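Local coordinates for protein N-terminal acetyltransferase B complex subunit NAT3 (Candida albicans, PDB 5K04) that is a GNAT-family subunit of the NatB N-terminal acetyltransferase complex and probably transfers acetyl groups from acetyl-CoA to protein N-termini, at residues 15-19 with 53-57. Residues are numbered along the deposited sequence; the frame is centred on the assembly and turned at random.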
loop_
_atom_site.group_PDB
_atom_site.type_symbol
_atom_site.label_atom_id
_atom_site.label_comp_id
_atom_site.label_asym_id
_atom_site.label_seq_id
_atom_site.Cartn_x
_atom_site.Cartn_y
_atom_site.Cartn_z
ATOM N N LEU B 15 4.623 -5.777 2.697
ATOM C CA LEU B 15 6.040 -5.987 2.939
ATOM C C LEU B 15 6.572 -5.223 4.146
ATOM O O LEU B 15 7.779 -5.253 4.395
ATOM C CB LEU B 15 6.839 -5.562 1.701
ATOM C CG LEU B 15 7.194 -6.628 0.663
ATOM C CD1 LEU B 15 8.149 -6.032 -0.371
ATOM C CD2 LEU B 15 7.783 -7.896 1.312
ATOM N N ASN B 16 5.731 -4.482 4.859
ATOM C CA ASN B 16 6.266 -3.666 5.947
ATOM C C ASN B 16 6.969 -4.482 7.036
ATOM O O ASN B 16 7.985 -3.995 7.561
ATOM C CB ASN B 16 5.148 -2.790 6.519
ATOM C CG ASN B 16 4.738 -1.677 5.556
ATOM O OD1 ASN B 16 5.521 -1.262 4.693
ATOM N ND2 ASN B 16 3.511 -1.187 5.705
ATOM N N PRO B 17 6.536 -5.702 7.393
ATOM C CA PRO B 17 7.310 -6.476 8.382
ATOM C C PRO B 17 8.764 -6.659 7.976
ATOM O O PRO B 17 9.665 -6.674 8.827
ATOM C CB PRO B 17 6.568 -7.819 8.434
ATOM C CG PRO B 17 5.185 -7.494 8.032
ATOM C CD PRO B 17 5.296 -6.411 7.001
ATOM N N VAL B 18 9.013 -6.760 6.674
ATOM C CA VAL B 18 10.372 -6.848 6.165
ATOM C C VAL B 18 10.974 -5.457 5.965
ATOM O O VAL B 18 12.085 -5.176 6.428
ATOM C CB VAL B 18 10.369 -7.663 4.860
ATOM C CG1 VAL B 18 11.730 -7.605 4.192
ATOM C CG2 VAL B 18 9.986 -9.106 5.151
ATOM N N ASN B 19 10.255 -4.565 5.286
ATOM C CA ASN B 19 10.839 -3.296 4.848
ATOM C C ASN B 19 10.814 -2.207 5.915
ATOM O O ASN B 19 11.269 -1.090 5.639
ATOM C CB ASN B 19 10.136 -2.817 3.580
ATOM C CG ASN B 19 10.673 -3.510 2.319
ATOM O OD1 ASN B 19 11.373 -4.525 2.400
ATOM N ND2 ASN B 19 10.348 -2.953 1.152
ATOM N N GLN B 53 2.680 -15.541 3.923
ATOM C CA GLN B 53 3.308 -14.256 4.190
ATOM C C GLN B 53 4.738 -14.273 3.682
ATOM O O GLN B 53 5.447 -15.271 3.820
ATOM C CB GLN B 53 3.288 -13.949 5.691
ATOM C CG GLN B 53 3.911 -12.605 6.067
ATOM C CD GLN B 53 4.208 -12.456 7.562
ATOM O OE1 GLN B 53 4.202 -13.428 8.316
ATOM N NE2 GLN B 53 4.478 -11.226 7.986
ATOM N N ALA B 54 5.155 -13.162 3.084
ATOM C CA ALA B 54 6.513 -13.046 2.581
ATOM C C ALA B 54 7.490 -13.001 3.751
ATOM O O ALA B 54 7.390 -12.133 4.625
ATOM C CB ALA B 54 6.656 -11.804 1.703
ATOM N N SER B 55 8.416 -13.957 3.775
ATOM C CA SER B 55 9.465 -14.020 4.777
ATOM C C SER B 55 10.760 -13.356 4.314
ATOM O O SER B 55 11.653 -13.127 5.139
ATOM C CB SER B 55 9.729 -15.483 5.138
ATOM O OG SER B 55 9.933 -16.244 3.962
ATOM N N GLY B 56 10.874 -13.048 3.022
ATOM C CA GLY B 56 12.038 -12.375 2.478
ATOM C C GLY B 56 11.923 -12.276 0.972
ATOM O O GLY B 56 11.001 -12.819 0.360
ATOM N N TYR B 57 12.884 -11.569 0.374
ATOM C CA TYR B 57 12.922 -11.489 -1.077
ATOM C C TYR B 57 14.341 -11.232 -1.562
ATOM O O TYR B 57 15.223 -10.818 -0.805
ATOM C CB TYR B 57 11.965 -10.416 -1.635
ATOM C CG TYR B 57 12.162 -8.992 -1.119
ATOM C CD1 TYR B 57 13.073 -8.123 -1.711
ATOM C CD2 TYR B 57 11.392 -8.514 -0.064
ATOM C CE1 TYR B 57 13.230 -6.820 -1.241
ATOM C CE2 TYR B 57 11.532 -7.236 0.413
ATOM C CZ TYR B 57 12.448 -6.383 -0.174
ATOM O OH TYR B 57 12.560 -5.107 0.329
#
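In this GNAT fold the short helix 16-19, part of the link between the first strand and helix 29-38, packs on the start of strand 53-65, where Tyr57 reaches Leu15, Val18 and Asn19. The Tyr57 hydroxyl donates to Asn19 OD1, with a very short OH to OD1 distance of 2.5 Å; the oxygen lies at the ring edge, in its plane, while the amide is turned 65° from the ring. CG of Tyr57 lies between the backbone N and the carbonyl carbon (chi1 57°), a rotation that brings the ring edge and hydroxyl up to Asn19. Two methyls approach its CE2 obliquely: Leu15 CD1 at 3.7 Å and Val18 CG1 at 3.8 Å. Leu15 CD2 also meets Ala54 CB at 4.1 Å, and Val18 CG2 rests 4.0 Å from Ala54 O. Pro17 CG touches Gln53 NE2 (3.8 Å), an amide nitrogen hydrogen-bonded to Asn557 of the other chain of the complex. Asn19 ND2 is held by Asn26 OD1, which helps fix the amide that accepts the tyrosine hydrogen bond. The side chain of Val18 lies about 6 Å from the bound coenzyme A. Tyr32 of helix 29-38 touches both Asn19 and Tyr57, and Thr79 of strand 70-80 packs against Val18 and Tyr57.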